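Local coordinates for protein oligopeptide ABC transporter OppAIV (Borrelia burgdorferi B31, PDB 4GL8) that probably binds oligopeptides as the extracellular solute-binding component of an ABC peptide transporter, at residues S500-W512 with I516-I528. Numbering follows the deposited sequence.
Sequences SSYLFRNDKWKGW and ISERFNLSEIKPI
Lys510 and Lys526 pair backbone to backbone where the chain's C-terminal end returns as a two-strand antiparallel ribbon. Lys510 N gives a nearly straight bond (174°) to Lys526 O at 2.8 Å, and Lys526 N answers to Lys510 O at 3.0 Å. Two residues further out, beyond the non-hydrogen-bonded pair Trp509-Pro527, Ile528 N bonds to Lys508 O at 3.0 Å, while Ile528 CD1 lies against Asp507 O. Past the other end of the ribbon, a water donates to both Gly511 O and Asn521 O.

The apolar contacts fan out from Ile525. With CG2 anti to the backbone N, that methyl meets the benzo part of Trp509 at CE3, 3.5 Å away, while the other branch runs toward Trp512 and Phe504: CG1 packs on Trp512 CB, and CD1 comes to the edge of the Phe504 ring at CE1. Phe32 of strand 31-35 touches both Phe504 and Ile525. Farther along, Trp512 NE1 lies over one face of Phe520, toward the rim and 3.3 Å from CD1; the pyrrole and phenyl rings are inclined obliquely at 57°.

Polar side chains meet at Glu518, whose OE2 accepts a hydrogen bond from Tyr502 OH, modelled very short, its exact length doubtful. Ser500 OG bonds only weakly to that oxygen; its stronger partner is Lys264.

Backbone bonds thus fix the C-terminal end, Ile525 and Phe520 pack on the two tryptophans and, through Phe504 and Tyr502, on strand 492-504, and Glu518 adds a polar link to that strand.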
ATOM      1  N   SER A 500      -5.636 -11.450   4.566  1.00 30.89           N
ATOM      2  CA  SER A 500      -6.376 -10.585   5.473  1.00 30.60           C
ATOM      3  C   SER A 500      -7.717 -11.183   5.878  1.00 28.67           C
ATOM      4  O   SER A 500      -8.326 -11.925   5.135  1.00 26.56           O
ATOM      5  CB  SER A 500      -6.606  -9.237   4.819  1.00 32.79           C
ATOM      6  OG  SER A 500      -5.453  -8.423   4.956  1.00 37.18           O
ATOM      7  N   SER A 501      -8.187 -10.791   7.049  1.00 28.27           N
ATOM      8  CA  SER A 501      -9.415 -11.322   7.630  1.00 28.23           C
ATOM      9  C   SER A 501     -10.461 -10.212   7.688  1.00 27.88           C
ATOM     10  O   SER A 501     -10.112  -9.051   7.829  1.00 26.77           O
ATOM     11  CB  SER A 501      -9.121 -11.850   9.036  1.00 28.63           C
ATOM     12  OG  SER A 501      -8.577 -13.159   8.999  1.00 28.29           O
ATOM     13  N   TYR A 502     -11.737 -10.555   7.524  1.00 28.69           N
ATOM     14  CA  TYR A 502     -12.811  -9.547   7.584  1.00 28.64           C
ATOM     15  C   TYR A 502     -14.059 -10.093   8.247  1.00 29.75           C
ATOM     16  O   TYR A 502     -14.347 -11.308   8.146  1.00 29.78           O
ATOM     17  CB  TYR A 502     -13.218  -9.072   6.183  1.00 28.79           C
ATOM     18  CG  TYR A 502     -12.087  -8.753   5.250  1.00 28.37           C
ATOM     19  CD1 TYR A 502     -11.742  -7.419   4.963  1.00 28.37           C
ATOM     20  CD2 TYR A 502     -11.369  -9.774   4.627  1.00 27.61           C
ATOM     21  CE1 TYR A 502     -10.707  -7.126   4.107  1.00 27.73           C
ATOM     22  CE2 TYR A 502     -10.329  -9.484   3.767  1.00 28.49           C
ATOM     23  CZ  TYR A 502     -10.001  -8.162   3.508  1.00 28.46           C
ATOM     24  OH  TYR A 502      -8.969  -7.878   2.645  1.00 30.02           O
ATOM     25  N   LEU A 503     -14.797  -9.199   8.913  1.00 29.50           N
ATOM     26  CA  LEU A 503     -16.166  -9.486   9.351  1.00 29.94           C
ATOM     27  C   LEU A 503     -17.066  -8.514   8.627  1.00 29.51           C
ATOM     28  O   LEU A 503     -16.775  -7.325   8.568  1.00 29.61           O
ATOM     29  CB  LEU A 503     -16.341  -9.329  10.873  1.00 30.95           C
ATOM     30  CG  LEU A 503     -15.555 -10.324  11.739  1.00 31.46           C
ATOM     31  CD1 LEU A 503     -15.487  -9.849  13.186  1.00 32.49           C
ATOM     32  CD2 LEU A 503     -16.167 -11.712  11.672  1.00 32.10           C
ATOM     33  N   PHE A 504     -18.176  -9.018   8.104  1.00 30.29           N
ATOM     34  CA  PHE A 504     -19.124  -8.220   7.315  1.00 29.32           C
ATOM     35  C   PHE A 504     -20.507  -8.835   7.508  1.00 29.85           C
ATOM     36  O   PHE A 504     -20.682 -10.035   7.346  1.00 28.82           O
ATOM     37  CB  PHE A 504     -18.683  -8.244   5.851  1.00 28.33           C
ATOM     38  CG  PHE A 504     -19.631  -7.577   4.891  1.00 27.90           C
ATOM     39  CD1 PHE A 504     -19.610  -6.193   4.704  1.00 27.66           C
ATOM     40  CD2 PHE A 504     -20.478  -8.332   4.111  1.00 28.22           C
ATOM     41  CE1 PHE A 504     -20.462  -5.584   3.789  1.00 27.68           C
ATOM     42  CE2 PHE A 504     -21.341  -7.728   3.199  1.00 28.71           C
ATOM     43  CZ  PHE A 504     -21.332  -6.352   3.033  1.00 27.93           C
ATOM     44  N   ARG A 505     -21.468  -7.993   7.873  1.00 29.93           N
ATOM     45  CA  ARG A 505     -22.831  -8.405   8.176  1.00 30.13           C
ATOM     46  C   ARG A 505     -23.601  -8.722   6.891  1.00 30.75           C
ATOM     47  O   ARG A 505     -24.405  -7.910   6.401  1.00 29.75           O
ATOM     48  CB  ARG A 505     -23.523  -7.305   8.999  1.00 30.31           C
ATOM     49  CG  ARG A 505     -23.015  -7.211  10.446  1.00 29.68           C
ATOM     50  CD  ARG A 505     -23.457  -8.400  11.304  1.00 30.16           C
ATOM     51  NE  ARG A 505     -24.922  -8.595  11.302  1.00 31.10           N
ATOM     52  CZ  ARG A 505     -25.798  -7.952  12.084  1.00 31.14           C
ATOM     53  NH1 ARG A 505     -25.414  -7.048  12.991  1.00 30.64           N
ATOM     54  NH2 ARG A 505     -27.085  -8.194  11.938  1.00 31.77           N
ATOM     55  N   ASN A 506     -23.309  -9.904   6.329  1.00 31.13           N
ATOM     56  CA  ASN A 506     -23.926 -10.342   5.078  1.00 31.77           C
ATOM     57  C   ASN A 506     -25.412 -10.721   5.214  1.00 32.89           C
ATOM     58  O   ASN A 506     -26.074 -10.923   4.209  1.00 31.64           O
ATOM     59  CB  ASN A 506     -23.117 -11.466   4.394  1.00 31.81           C
ATOM     60  CG  ASN A 506     -22.840 -12.656   5.312  1.00 32.20           C
ATOM     61  OD1 ASN A 506     -23.595 -12.926   6.239  1.00 33.03           O
ATOM     62  ND2 ASN A 506     -21.744 -13.361   5.058  1.00 31.22           N
ATOM     63  N   ASP A 507     -25.928 -10.798   6.447  1.00 33.80           N
ATOM     64  CA  ASP A 507     -27.381 -10.852   6.678  1.00 35.50           C
ATOM     65  C   ASP A 507     -28.127  -9.506   6.485  1.00 35.88           C
ATOM     66  O   ASP A 507     -29.357  -9.489   6.375  1.00 36.21           O
ATOM     67  CB  ASP A 507     -27.649 -11.346   8.098  1.00 36.77           C
ATOM     68  CG  ASP A 507     -27.075 -10.405   9.144  1.00 36.81           C
ATOM     69  OD1 ASP A 507     -25.898  -9.988   8.994  1.00 35.75           O
ATOM     70  OD2 ASP A 507     -27.811 -10.057  10.088  1.00 37.74           O
ATOM     71  N   LYS A 508     -27.391  -8.392   6.478  1.00 34.52           N
ATOM     72  CA  LYS A 508     -27.958  -7.048   6.301  1.00 34.74           C
ATOM     73  C   LYS A 508     -27.597  -6.443   4.943  1.00 33.52           C
ATOM     74  O   LYS A 508     -28.403  -5.742   4.333  1.00 33.92           O
ATOM     75  CB  LYS A 508     -27.406  -6.088   7.359  1.00 35.40           C
ATOM     76  CG  LYS A 508     -27.932  -6.286   8.762  1.00 37.14           C
ATOM     77  CD  LYS A 508     -27.267  -5.292   9.729  1.00 38.43           C
ATOM     78  CE  LYS A 508     -27.867  -3.883   9.671  1.00 39.31           C
ATOM     79  NZ  LYS A 508     -27.129  -2.901  10.532  1.00 38.62           N
ATOM     80  N   TRP A 509     -26.360  -6.674   4.504  1.00 31.75           N
ATOM     81  CA  TRP A 509     -25.845  -6.064   3.302  1.00 30.57           C
ATOM     82  C   TRP A 509     -25.384  -7.061   2.241  1.00 30.82           C
ATOM     83  O   TRP A 509     -25.048  -8.211   2.543  1.00 31.54           O
ATOM     84  CB  TRP A 509     -24.674  -5.178   3.670  1.00 29.23           C
ATOM     85  CG  TRP A 509     -24.965  -4.258   4.813  1.00 29.25           C
ATOM     86  CD1 TRP A 509     -24.637  -4.451   6.121  1.00 29.18           C
ATOM     87  CD2 TRP A 509     -25.645  -3.020   4.753  1.00 29.03           C
ATOM     88  NE1 TRP A 509     -25.056  -3.392   6.878  1.00 28.91           N
ATOM     89  CE2 TRP A 509     -25.680  -2.497   6.057  1.00 29.33           C
ATOM     90  CE3 TRP A 509     -26.222  -2.285   3.718  1.00 29.62           C
ATOM     91  CZ2 TRP A 509     -26.259  -1.275   6.350  1.00 29.80           C
ATOM     92  CZ3 TRP A 509     -26.806  -1.069   4.013  1.00 29.84           C
ATOM     93  CH2 TRP A 509     -26.819  -0.574   5.313  1.00 30.06           C
ATOM     94  N   LYS A 510     -25.381  -6.590   0.996  1.00 29.86           N
ATOM     95  CA  LYS A 510     -24.694  -7.240  -0.097  1.00 29.11           C
ATOM     96  C   LYS A 510     -23.873  -6.177  -0.812  1.00 27.97           C
ATOM     97  O   LYS A 510     -23.929  -4.996  -0.445  1.00 26.89           O
ATOM     98  CB  LYS A 510     -25.692  -7.872  -1.066  1.00 30.13           C
ATOM     99  CG  LYS A 510     -26.659  -6.898  -1.739  1.00 30.85           C
ATOM    100  CD  LYS A 510     -27.544  -7.640  -2.733  1.00 31.98           C
ATOM    101  CE  LYS A 510     -28.666  -6.758  -3.254  1.00 32.68           C
ATOM    102  NZ  LYS A 510     -29.611  -7.528  -4.107  1.00 34.59           N
ATOM    103  N   GLY A 511     -23.131  -6.607  -1.826  1.00 27.03           N
ATOM    104  CA  GLY A 511     -22.394  -5.700  -2.687  1.00 27.08           C
ATOM    105  C   GLY A 511     -20.945  -5.465  -2.330  1.00 26.81           C
ATOM    106  O   GLY A 511     -20.332  -4.509  -2.854  1.00 28.38           O
ATOM    107  N   TRP A 512     -20.412  -6.294  -1.429  1.00 26.65           N
ATOM    108  CA  TRP A 512     -19.009  -6.292  -1.056  1.00 27.10           C
ATOM    109  C   TRP A 512     -18.435  -7.706  -1.019  1.00 28.68           C
ATOM    110  O   TRP A 512     -19.092  -8.654  -0.630  1.00 29.45           O
ATOM    111  CB  TRP A 512     -18.788  -5.663   0.307  1.00 26.92           C
ATOM    112  CG  TRP A 512     -17.351  -5.785   0.768  1.00 26.41           C
ATOM    113  CD1 TRP A 512     -16.315  -4.960   0.451  1.00 25.81           C
ATOM    114  CD2 TRP A 512     -16.802  -6.812   1.599  1.00 26.57           C
ATOM    115  NE1 TRP A 512     -15.151  -5.413   1.018  1.00 25.22           N
ATOM    116  CE2 TRP A 512     -15.425  -6.545   1.738  1.00 26.25           C
ATOM    117  CE3 TRP A 512     -17.345  -7.937   2.241  1.00 27.72           C
ATOM    118  CZ2 TRP A 512     -14.571  -7.361   2.503  1.00 26.44           C
ATOM    119  CZ3 TRP A 512     -16.504  -8.740   2.996  1.00 27.84           C
ATOM    120  CH2 TRP A 512     -15.128  -8.446   3.119  1.00 27.20           C
ATOM    121  N   ILE A 516      -8.074  -9.448  -4.402  1.00 23.23           N
ATOM    122  CA  ILE A 516      -6.646  -9.701  -4.216  1.00 22.47           C
ATOM    123  C   ILE A 516      -5.834  -8.427  -3.945  1.00 21.80           C
ATOM    124  O   ILE A 516      -4.780  -8.496  -3.325  1.00 21.55           O
ATOM    125  CB  ILE A 516      -6.078 -10.544  -5.396  1.00 23.36           C
ATOM    126  CG1 ILE A 516      -4.661 -11.040  -5.056  1.00 24.23           C
ATOM    127  CG2 ILE A 516      -6.051  -9.740  -6.688  1.00 23.23           C
ATOM    128  CD1 ILE A 516      -4.174 -12.218  -5.888  1.00 25.02           C
ATOM    129  N   SER A 517      -6.348  -7.271  -4.359  1.00 21.31           N
ATOM    130  CA  SER A 517      -5.681  -5.997  -4.172  1.00 21.03           C
ATOM    131  C   SER A 517      -6.348  -5.104  -3.121  1.00 21.97           C
ATOM    132  O   SER A 517      -5.938  -3.965  -2.951  1.00 22.13           O
ATOM    133  CB  SER A 517      -5.655  -5.240  -5.505  1.00 21.10           C
ATOM    134  OG  SER A 517      -6.976  -5.071  -5.992  1.00 20.79           O
ATOM    135  N   GLU A 518      -7.354  -5.622  -2.423  1.00 22.95           N
ATOM    136  CA  GLU A 518      -8.167  -4.841  -1.503  1.00 24.37           C
ATOM    137  C   GLU A 518      -8.676  -3.542  -2.107  1.00 23.16           C
ATOM    138  O   GLU A 518      -8.648  -2.499  -1.469  1.00 23.79           O
ATOM    139  CB  GLU A 518      -7.404  -4.576  -0.179  1.00 26.22           C
ATOM    140  CG  GLU A 518      -6.927  -5.843   0.522  1.00 27.35           C
ATOM    141  CD  GLU A 518      -6.624  -5.612   2.001  1.00 29.81           C
ATOM    142  OE1 GLU A 518      -5.895  -4.655   2.305  1.00 29.20           O
ATOM    143  OE2 GLU A 518      -7.109  -6.393   2.866  1.00 30.56           O
ATOM    144  N   ARG A 519      -9.114  -3.580  -3.351  1.00 22.81           N
ATOM    145  CA  ARG A 519      -9.668  -2.373  -3.978  1.00 22.88           C
ATOM    146  C   ARG A 519     -11.172  -2.429  -3.799  1.00 23.29           C
ATOM    147  O   ARG A 519     -11.851  -3.166  -4.508  1.00 23.63           O
ATOM    148  CB  ARG A 519      -9.296  -2.304  -5.445  1.00 22.48           C
ATOM    149  CG  ARG A 519      -7.925  -1.684  -5.690  1.00 22.00           C
ATOM    150  CD  ARG A 519      -7.533  -1.834  -7.158  1.00 22.14           C
ATOM    151  NE  ARG A 519      -6.197  -1.306  -7.426  1.00 21.62           N
ATOM    152  CZ  ARG A 519      -5.589  -1.329  -8.613  1.00 20.85           C
ATOM    153  NH1 ARG A 519      -6.187  -1.853  -9.681  1.00 21.52           N
ATOM    154  NH2 ARG A 519      -4.377  -0.840  -8.724  1.00 20.23           N
ATOM    155  N   PHE A 520     -11.682  -1.702  -2.814  1.00 23.66           N
ATOM    156  CA  PHE A 520     -13.102  -1.743  -2.515  1.00 23.87           C
ATOM    157  C   PHE A 520     -13.853  -0.495  -2.895  1.00 23.23           C
ATOM    158  O   PHE A 520     -13.381   0.615  -2.641  1.00 22.37           O
ATOM    159  CB  PHE A 520     -13.330  -1.993  -1.030  1.00 24.15           C
ATOM    160  CG  PHE A 520     -12.627  -3.196  -0.521  1.00 24.51           C
ATOM    161  CD1 PHE A 520     -12.812  -4.433  -1.132  1.00 24.23           C
ATOM    162  CD2 PHE A 520     -11.764  -3.106   0.555  1.00 24.15           C
ATOM    163  CE1 PHE A 520     -12.154  -5.555  -0.674  1.00 23.83           C
ATOM    164  CE2 PHE A 520     -11.119  -4.231   1.011  1.00 24.83           C
ATOM    165  CZ  PHE A 520     -11.318  -5.452   0.402  1.00 24.36           C
ATOM    166  N   ASN A 521     -15.048  -0.715  -3.449  1.00 23.07           N
ATOM    167  CA  ASN A 521     -16.025   0.331  -3.752  1.00 24.24           C
ATOM    168  C   ASN A 521     -17.263   0.140  -2.861  1.00 23.98           C
ATOM    169  O   ASN A 521     -18.223  -0.616  -3.189  1.00 23.86           O
ATOM    170  CB  ASN A 521     -16.414   0.275  -5.227  1.00 25.50           C
ATOM    171  CG  ASN A 521     -17.177   1.504  -5.681  1.00 27.48           C
ATOM    172  OD1 ASN A 521     -17.902   2.172  -4.909  1.00 27.98           O
ATOM    173  ND2 ASN A 521     -17.022   1.812  -6.949  1.00 27.52           N
ATOM    174  N   LEU A 522     -17.228   0.802  -1.712  1.00 22.86           N
ATOM    175  CA  LEU A 522     -18.261   0.629  -0.722  1.00 23.43           C
ATOM    176  C   LEU A 522     -19.581   1.268  -1.190  1.00 23.79           C
ATOM    177  O   LEU A 522     -20.612   0.959  -0.645  1.00 23.55           O
ATOM    178  CB  LEU A 522     -17.811   1.178   0.635  1.00 23.59           C
ATOM    179  CG  LEU A 522     -16.501   0.603   1.188  1.00 23.75           C
ATOM    180  CD1 LEU A 522     -16.146   1.281   2.498  1.00 24.66           C
ATOM    181  CD2 LEU A 522     -16.564  -0.895   1.391  1.00 23.91           C
ATOM    182  N   SER A 523     -19.547   2.136  -2.205  1.00 23.77           N
ATOM    183  CA  SER A 523     -20.783   2.695  -2.781  1.00 25.04           C
ATOM    184  C   SER A 523     -21.665   1.647  -3.452  1.00 26.41           C
ATOM    185  O   SER A 523     -22.835   1.918  -3.694  1.00 25.89           O
ATOM    186  CB  SER A 523     -20.502   3.790  -3.798  1.00 24.84           C
ATOM    187  OG  SER A 523     -20.142   3.220  -5.035  1.00 24.36           O
ATOM    188  N   GLU A 524     -21.096   0.479  -3.774  1.00 26.98           N
ATOM    189  CA  GLU A 524     -21.861  -0.619  -4.356  1.00 28.62           C
ATOM    190  C   GLU A 524     -22.574  -1.455  -3.288  1.00 29.48           C
ATOM    191  O   GLU A 524     -23.289  -2.417  -3.626  1.00 30.10           O
ATOM    192  CB  GLU A 524     -20.954  -1.501  -5.216  1.00 29.41           C
ATOM    193  CG  GLU A 524     -20.451  -0.752  -6.446  1.00 31.46           C
ATOM    194  CD  GLU A 524     -19.743  -1.638  -7.459  1.00 33.24           C
ATOM    195  OE1 GLU A 524     -19.591  -2.861  -7.185  1.00 34.42           O
ATOM    196  OE2 GLU A 524     -19.328  -1.100  -8.524  1.00 33.25           O
ATOM    197  N   ILE A 525     -22.400  -1.106  -2.008  1.00 28.78           N
ATOM    198  CA  ILE A 525     -23.120  -1.814  -0.955  1.00 29.50           C
ATOM    199  C   ILE A 525     -24.607  -1.462  -1.014  1.00 31.38           C
ATOM    200  O   ILE A 525     -24.969  -0.288  -1.201  1.00 32.03           O
ATOM    201  CB  ILE A 525     -22.523  -1.548   0.439  1.00 28.76           C
ATOM    202  CG1 ILE A 525     -21.216  -2.344   0.585  1.00 27.87           C
ATOM    203  CG2 ILE A 525     -23.513  -1.951   1.531  1.00 29.62           C
ATOM    204  CD1 ILE A 525     -20.359  -1.962   1.769  1.00 27.22           C
ATOM    205  N   LYS A 526     -25.451  -2.488  -0.897  1.00 32.14           N
ATOM    206  CA  LYS A 526     -26.885  -2.320  -0.782  1.00 33.99           C
ATOM    207  C   LYS A 526     -27.438  -3.218   0.332  1.00 34.88           C
ATOM    208  O   LYS A 526     -26.857  -4.258   0.633  1.00 33.65           O
ATOM    209  CB  LYS A 526     -27.570  -2.696  -2.091  1.00 35.75           C
ATOM    210  CG  LYS A 526     -26.920  -2.119  -3.339  1.00 35.99           C
ATOM    211  CD  LYS A 526     -27.777  -2.440  -4.548  1.00 37.51           C
ATOM    212  CE  LYS A 526     -27.056  -2.225  -5.863  1.00 38.86           C
ATOM    213  NZ  LYS A 526     -26.268  -0.956  -5.900  1.00 39.49           N
ATOM    214  N   PRO A 527     -28.588  -2.835   0.930  1.00 36.85           N
ATOM    215  CA  PRO A 527     -29.279  -3.740   1.870  1.00 37.73           C
ATOM    216  C   PRO A 527     -29.862  -4.939   1.128  1.00 39.30           C
ATOM    217  O   PRO A 527     -30.098  -4.828  -0.073  1.00 37.83           O
ATOM    218  CB  PRO A 527     -30.398  -2.860   2.433  1.00 38.20           C
ATOM    219  CG  PRO A 527     -30.708  -1.904   1.327  1.00 38.53           C
ATOM    220  CD  PRO A 527     -29.391  -1.628   0.644  1.00 37.37           C
ATOM    221  N   ILE A 528     -30.081  -6.063   1.819  1.00 41.57           N
ATOM    222  CA  ILE A 528     -30.649  -7.248   1.166  1.00 44.84           C
ATOM    223  C   ILE A 528     -32.171  -7.153   0.916  1.00 44.89           C
ATOM    224  O   ILE A 528     -32.948  -6.758   1.790  1.00 44.08           O
ATOM    225  CB  ILE A 528     -30.300  -8.572   1.904  1.00 48.06           C
ATOM    226  CG1 ILE A 528     -30.978  -8.678   3.273  1.00 52.61           C
ATOM    227  CG2 ILE A 528     -28.794  -8.740   2.071  1.00 46.69           C
ATOM    228  CD1 ILE A 528     -31.060 -10.115   3.785  1.00 55.15           C
TER
HETATM  229  O   HOH W   1     -18.402  -2.919  -1.837  1.00 25.28           O